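Local structure of PBP domain-containing protein (Vibrio parahaemolyticus, 3MUQ) at residues E66-F69 / V70-Y74; K217-S220 / D221-V224. The protein is of unknown function but, as a member of the periplasmic binding protein superfamily, probably binds a small ligand. All coordinates share one frame; numbering follows the deposited sequence.

Contact 1: residues E66-F69 / V70-Y74; sequences EGTF and VEKGY
V70, E71 and K72 donate their amides to the carbonyls of E66, G67 and T68 in successive i+4 bonds of the last helical turn, after which the chain leaves the helix at G73, whose positive phi of 84° is readily adopted by glycine. At the exit G73 N bonds to V70 O at 2.9 Å, and Y74 N makes a weak hydrogen bond to F69 O.

The main side-chain meeting is between F69 and Y74. With CG anti to the backbone N (chi1 -172°), the F69 ring lies against Y74 CB, where the chain leaves the helix; this CB sits over one face of the ring, 3.8 Å from the ring centroid, closest to CE1 at 3.5 Å. The tyrosine ring then runs outward from this CB and turns an edge to the phenylalanine face, an offset edge-to-face pair with centroids 6.0 Å apart and planes at 69°. K72 CB lies over the centre of one face of the Y74 ring, 3.7 Å above its plane. On the outer side T68 and K72 run side by side in the same direction, and the methyl T68 CG2 comes as close as 3.4 Å to K72 CE, a tight contact against the extended lysine chain.

E66 turns its carboxylate the other way, to T60, A62 and Q199, while F69 reaches L47 and I201 beneath the helix. Glycine at positive phi, with bonds back into the preceding turn, makes this a Schellman motif, here ending helix 63-71 just before strand 75-76.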
ATOM      1  N   GLU A  66     -15.048  -3.450   9.851  1.00 19.58           N
ATOM      2  CA  GLU A  66     -15.130  -2.775   8.553  1.00 19.06           C
ATOM      3  C   GLU A  66     -15.879  -3.594   7.512  1.00 21.78           C
ATOM      4  O   GLU A  66     -16.509  -3.032   6.611  1.00 18.49           O
ATOM      5  CB  GLU A  66     -13.733  -2.428   8.021  1.00 20.13           C
ATOM      6  CG  GLU A  66     -12.954  -1.461   8.913  1.00 18.66           C
ATOM      7  CD  GLU A  66     -11.451  -1.632   8.769  1.00 26.86           C
ATOM      8  OE1 GLU A  66     -11.023  -2.465   7.927  1.00 23.25           O
ATOM      9  OE2 GLU A  66     -10.702  -0.942   9.504  1.00 20.69           O
ATOM     10  N   GLY A  67     -15.783  -4.918   7.611  1.00 22.89           N
ATOM     11  CA  GLY A  67     -16.479  -5.795   6.680  1.00 22.55           C
ATOM     12  C   GLY A  67     -17.987  -5.647   6.815  1.00 22.83           C
ATOM     13  O   GLY A  67     -18.707  -5.541   5.831  1.00 28.73           O
ATOM     14  N   THR A  68     -18.459  -5.631   8.055  1.00 23.62           N
ATOM     15  CA  THR A  68     -19.872  -5.406   8.347  1.00 22.01           C
ATOM     16  C   THR A  68     -20.302  -4.006   7.893  1.00 20.70           C
ATOM     17  O   THR A  68     -21.361  -3.825   7.274  1.00 21.16           O
ATOM     18  CB  THR A  68     -20.110  -5.535   9.854  1.00 22.37           C
ATOM     19  OG1 THR A  68     -19.754  -6.856  10.275  1.00 33.13           O
ATOM     20  CG2 THR A  68     -21.560  -5.267  10.203  1.00 20.69           C
ATOM     21  N   PHE A  69     -19.466  -3.018   8.202  1.00 17.51           N
ATOM     22  CA  PHE A  69     -19.718  -1.634   7.809  1.00 15.23           C
ATOM     23  C   PHE A  69     -20.022  -1.542   6.310  1.00 20.49           C
ATOM     24  O   PHE A  69     -21.002  -0.912   5.885  1.00 24.18           O
ATOM     25  CB  PHE A  69     -18.505  -0.785   8.178  1.00 21.88           C
ATOM     26  CG  PHE A  69     -18.707   0.687   8.009  1.00 19.78           C
ATOM     27  CD1 PHE A  69     -19.524   1.401   8.891  1.00 17.57           C
ATOM     28  CD2 PHE A  69     -18.028   1.379   7.003  1.00 13.41           C
ATOM     29  CE1 PHE A  69     -19.681   2.785   8.752  1.00 14.58           C
ATOM     30  CE2 PHE A  69     -18.175   2.751   6.861  1.00 20.22           C
ATOM     31  CZ  PHE A  69     -19.012   3.462   7.732  1.00 19.22           C
ATOM     32  N   VAL A  70     -19.200  -2.203   5.510  1.00 13.09           N
ATOM     33  CA  VAL A  70     -19.365  -2.177   4.050  1.00 15.69           C
ATOM     34  C   VAL A  70     -20.541  -3.048   3.603  1.00 25.20           C
ATOM     35  O   VAL A  70     -21.306  -2.682   2.703  1.00 26.73           O
ATOM     36  CB  VAL A  70     -18.064  -2.690   3.357  1.00 17.31           C
ATOM     37  CG1 VAL A  70     -18.273  -2.886   1.873  1.00 22.28           C
ATOM     38  CG2 VAL A  70     -16.923  -1.741   3.635  1.00 22.83           C
ATOM     39  N   GLU A  71     -20.682  -4.204   4.245  1.00 24.77           N
ATOM     40  CA  GLU A  71     -21.738  -5.142   3.886  1.00 27.80           C
ATOM     41  C   GLU A  71     -23.120  -4.509   4.079  1.00 25.64           C
ATOM     42  O   GLU A  71     -24.018  -4.670   3.240  1.00 24.83           O
ATOM     43  CB  GLU A  71     -21.588  -6.444   4.682  1.00 42.54           C
ATOM     44  CG  GLU A  71     -22.889  -7.225   4.883  1.00 69.29           C
ATOM     45  CD  GLU A  71     -23.353  -7.985   3.638  1.00 86.63           C
ATOM     46  OE1 GLU A  71     -23.845  -7.345   2.678  1.00 89.57           O
ATOM     47  OE2 GLU A  71     -23.244  -9.235   3.634  1.00 92.29           O
ATOM     48  N   LYS A  72     -23.287  -3.761   5.166  1.00 25.54           N
ATOM     49  CA  LYS A  72     -24.577  -3.134   5.447  1.00 24.10           C
ATOM     50  C   LYS A  72     -24.794  -1.890   4.599  1.00 25.26           C
ATOM     51  O   LYS A  72     -25.854  -1.255   4.675  1.00 22.11           O
ATOM     52  CB  LYS A  72     -24.706  -2.789   6.931  1.00 30.40           C
ATOM     53  CG  LYS A  72     -24.622  -3.990   7.861  1.00 34.46           C
ATOM     54  CD  LYS A  72     -25.263  -3.672   9.193  1.00 34.45           C
ATOM     55  CE  LYS A  72     -24.950  -4.713  10.251  1.00 32.09           C
ATOM     56  NZ  LYS A  72     -25.214  -4.172  11.636  1.00 28.92           N
ATOM     57  N   GLY A  73     -23.790  -1.549   3.787  1.00 25.43           N
ATOM     58  CA  GLY A  73     -23.895  -0.435   2.852  1.00 21.03           C
ATOM     59  C   GLY A  73     -23.578   0.936   3.443  1.00 24.35           C
ATOM     60  O   GLY A  73     -23.785   1.966   2.799  1.00 22.57           O
ATOM     61  N   TYR A  74     -23.072   0.952   4.669  1.00 15.92           N
ATOM     62  CA  TYR A  74     -22.757   2.204   5.343  1.00 18.78           C
ATOM     63  C   TYR A  74     -21.577   2.903   4.683  1.00 17.99           C
ATOM     64  O   TYR A  74     -21.562   4.127   4.544  1.00 15.79           O
ATOM     65  CB  TYR A  74     -22.455   1.953   6.822  1.00 19.08           C
ATOM     66  CG  TYR A  74     -23.625   1.357   7.578  1.00 19.90           C
ATOM     67  CD1 TYR A  74     -24.919   1.482   7.104  1.00 20.51           C
ATOM     68  CD2 TYR A  74     -23.422   0.663   8.763  1.00 20.88           C
ATOM     69  CE1 TYR A  74     -25.996   0.921   7.798  1.00 25.55           C
ATOM     70  CE2 TYR A  74     -24.473   0.111   9.459  1.00 22.57           C
ATOM     71  CZ  TYR A  74     -25.755   0.241   8.979  1.00 18.88           C
ATOM     72  OH  TYR A  74     -26.778  -0.316   9.685  1.00 28.40           O
TER

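Contact 2: residues K217-S220 / D221-V224; sequences KAFS and DWLV
K217 and D221, one helical turn apart, are joined by a salt bridge in which K217 NZ lies 2.8 Å from D221 OD2, and OD2 receives it through its syn lone pair, on the side of OD1. The lysine chain runs out extended and bends only at its last torsion (chi4 -65°), which brings the ammonium back to the carboxylate.

A second pairing, F219 with L223, is apolar. L223 CD1 stands over the centre of the F219 ring, 3.8 Å from the centroid and only 5° from the ring normal, while CD2 of the same leucine touches F219 CE1 at 3.8 Å. CD2 also lies in the plane of the W222 indole at its edge, and F219 CE1 approaches W222 CE3 at 4.2 Å, which joins the three side chains in one apolar cluster. Beneath them the amides of D221, W222, L223 and V224 bond to the carbonyls of K217 through S220; D221 N to K217 O is 2.8 Å, nearly straight at 169°.

The next shell fixes both groups. R79 NH1 forms a salt bridge with D221 OD1 and also bonds to S220 OG, so the aspartate is held between two cations, which would be expected to favour its charged form. On the apolar side, F28 of helix 20-32 meets the rings of both F219 and W222, and the indole NE1 donates a hydrogen bond to D31 OD2. The second subunit touches the same helix directly: its R172 packs on K217 and D221, and its R236 NH2 hydrogen-bonds V224 O. The pattern is that of a largely buried helix with an i to i+4 salt bridge on one side and an aromatic-leucine cluster on another, packed between helix 20-32, the mixed sheet and the subunit interface, consistent with an alpha/beta domain of the PBP superfamily.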
ATOM      1  N   LYS A 217     -13.557  11.387  -1.453  1.00 15.51           N
ATOM      2  CA  LYS A 217     -12.933  10.557  -2.472  1.00 14.55           C
ATOM      3  C   LYS A 217     -11.574  11.118  -2.946  1.00 16.68           C
ATOM      4  O   LYS A 217     -10.654  10.361  -3.236  1.00 17.97           O
ATOM      5  CB  LYS A 217     -13.867  10.293  -3.654  1.00 16.76           C
ATOM      6  CG  LYS A 217     -13.244   9.262  -4.603  1.00 17.53           C
ATOM      7  CD  LYS A 217     -14.216   8.746  -5.630  1.00 29.77           C
ATOM      8  CE  LYS A 217     -13.544   7.703  -6.531  1.00 22.67           C
ATOM      9  NZ  LYS A 217     -12.460   8.320  -7.348  1.00 20.73           N
ATOM     10  N   ALA A 218     -11.440  12.438  -3.026  1.00 16.73           N
ATOM     11  CA  ALA A 218     -10.127  13.003  -3.351  1.00 17.17           C
ATOM     12  C   ALA A 218      -9.058  12.589  -2.311  1.00 15.85           C
ATOM     13  O   ALA A 218      -7.925  12.265  -2.653  1.00 12.47           O
ATOM     14  CB  ALA A 218     -10.210  14.526  -3.469  1.00 17.54           C
ATOM     15  N   PHE A 219      -9.425  12.598  -1.039  1.00  8.24           N
ATOM     16  CA  PHE A 219      -8.483  12.260   0.023  1.00 15.27           C
ATOM     17  C   PHE A 219      -8.093  10.795  -0.092  1.00 14.07           C
ATOM     18  O   PHE A 219      -6.916  10.446  -0.006  1.00 14.79           O
ATOM     19  CB  PHE A 219      -9.112  12.556   1.396  1.00 17.02           C
ATOM     20  CG  PHE A 219      -8.159  12.433   2.549  1.00 16.88           C
ATOM     21  CD1 PHE A 219      -6.814  12.732   2.393  1.00 16.49           C
ATOM     22  CD2 PHE A 219      -8.615  12.048   3.797  1.00 14.22           C
ATOM     23  CE1 PHE A 219      -5.937  12.629   3.442  1.00 13.30           C
ATOM     24  CE2 PHE A 219      -7.746  11.939   4.859  1.00 17.60           C
ATOM     25  CZ  PHE A 219      -6.395  12.235   4.681  1.00 18.73           C
ATOM     26  N   SER A 220      -9.093   9.942  -0.299  1.00 16.32           N
ATOM     27  CA  SER A 220      -8.849   8.508  -0.435  1.00 14.49           C
ATOM     28  C   SER A 220      -7.985   8.229  -1.660  1.00 10.25           C
ATOM     29  O   SER A 220      -6.995   7.526  -1.548  1.00 11.47           O
ATOM     30  CB  SER A 220     -10.163   7.726  -0.532  1.00 13.10           C
ATOM     31  OG  SER A 220      -9.910   6.347  -0.761  1.00 16.59           O
ATOM     32  N   ASP A 221      -8.359   8.789  -2.819  1.00 12.28           N
ATOM     33  CA  ASP A 221      -7.564   8.653  -4.045  1.00 12.86           C
ATOM     34  C   ASP A 221      -6.119   9.107  -3.793  1.00 16.26           C
ATOM     35  O   ASP A 221      -5.161   8.433  -4.165  1.00 14.05           O
ATOM     36  CB  ASP A 221      -8.172   9.494  -5.185  1.00 15.65           C
ATOM     37  CG  ASP A 221      -9.481   8.937  -5.690  1.00 20.00           C
ATOM     38  OD1 ASP A 221      -9.771   7.751  -5.412  1.00 16.54           O
ATOM     39  OD2 ASP A 221     -10.221   9.687  -6.370  1.00 20.10           O
ATOM     40  N   TRP A 222      -5.960  10.251  -3.141  1.00 17.98           N
ATOM     41  CA  TRP A 222      -4.620  10.759  -2.854  1.00 13.46           C
ATOM     42  C   TRP A 222      -3.848   9.789  -1.946  1.00 14.95           C
ATOM     43  O   TRP A 222      -2.670   9.500  -2.178  1.00 13.55           O
ATOM     44  CB  TRP A 222      -4.728  12.142  -2.215  1.00 12.69           C
ATOM     45  CG  TRP A 222      -3.422  12.829  -1.894  1.00 18.52           C
ATOM     46  CD1 TRP A 222      -2.714  13.674  -2.712  1.00 22.36           C
ATOM     47  CD2 TRP A 222      -2.694  12.767  -0.653  1.00 12.75           C
ATOM     48  NE1 TRP A 222      -1.585  14.134  -2.058  1.00 20.16           N
ATOM     49  CE2 TRP A 222      -1.546  13.591  -0.799  1.00 17.95           C
ATOM     50  CE3 TRP A 222      -2.897  12.098   0.557  1.00 15.28           C
ATOM     51  CZ2 TRP A 222      -0.599  13.758   0.231  1.00 17.43           C
ATOM     52  CZ3 TRP A 222      -1.962  12.268   1.583  1.00 18.38           C
ATOM     53  CH2 TRP A 222      -0.821  13.093   1.412  1.00 11.34           C
ATOM     54  N   LEU A 223      -4.514   9.271  -0.919  1.00 13.82           N
ATOM     55  CA  LEU A 223      -3.863   8.370   0.035  1.00 12.88           C
ATOM     56  C   LEU A 223      -3.320   7.094  -0.591  1.00 15.31           C
ATOM     57  O   LEU A 223      -2.278   6.580  -0.148  1.00 13.97           O
ATOM     58  CB  LEU A 223      -4.823   7.991   1.173  1.00 16.88           C
ATOM     59  CG  LEU A 223      -5.197   9.088   2.164  1.00 15.81           C
ATOM     60  CD1 LEU A 223      -6.411   8.657   3.011  1.00 11.82           C
ATOM     61  CD2 LEU A 223      -4.004   9.414   3.036  1.00  9.75           C
ATOM     62  N   VAL A 224      -4.008   6.577  -1.609  1.00 12.17           N
ATOM     63  CA  VAL A 224      -3.557   5.320  -2.241  1.00 12.12           C
ATOM     64  C   VAL A 224      -2.711   5.536  -3.503  1.00 19.51           C
ATOM     65  O   VAL A 224      -2.180   4.586  -4.067  1.00 16.87           O
ATOM     66  CB  VAL A 224      -4.726   4.349  -2.553  1.00 15.24           C
ATOM     67  CG1 VAL A 224      -5.506   3.974  -1.260  1.00 12.96           C
ATOM     68  CG2 VAL A 224      -5.644   4.933  -3.616  1.00 12.51           C
TER

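In the fold
Contacts 1 and 2 belong to different helices, 63-71 and 213-224, and do not touch: their centres are 20 Å apart and their nearest atoms about 12 Å. Both helices pack on strand 195-203. Contact 1 is partly buried, with its buried side chains directed inward and several others exposed; no other chain of the assembly reaches it, and its character is that of a helix terminus. Contact 2 is almost wholly buried, between helix 20-32, the sheet and the second subunit. The chemistry differs accordingly: an aromatic pair and a glycine-ended helix terminus in 66-74, but a charged pair shared with R79 beside a packed hydrophobic cluster in 217-224.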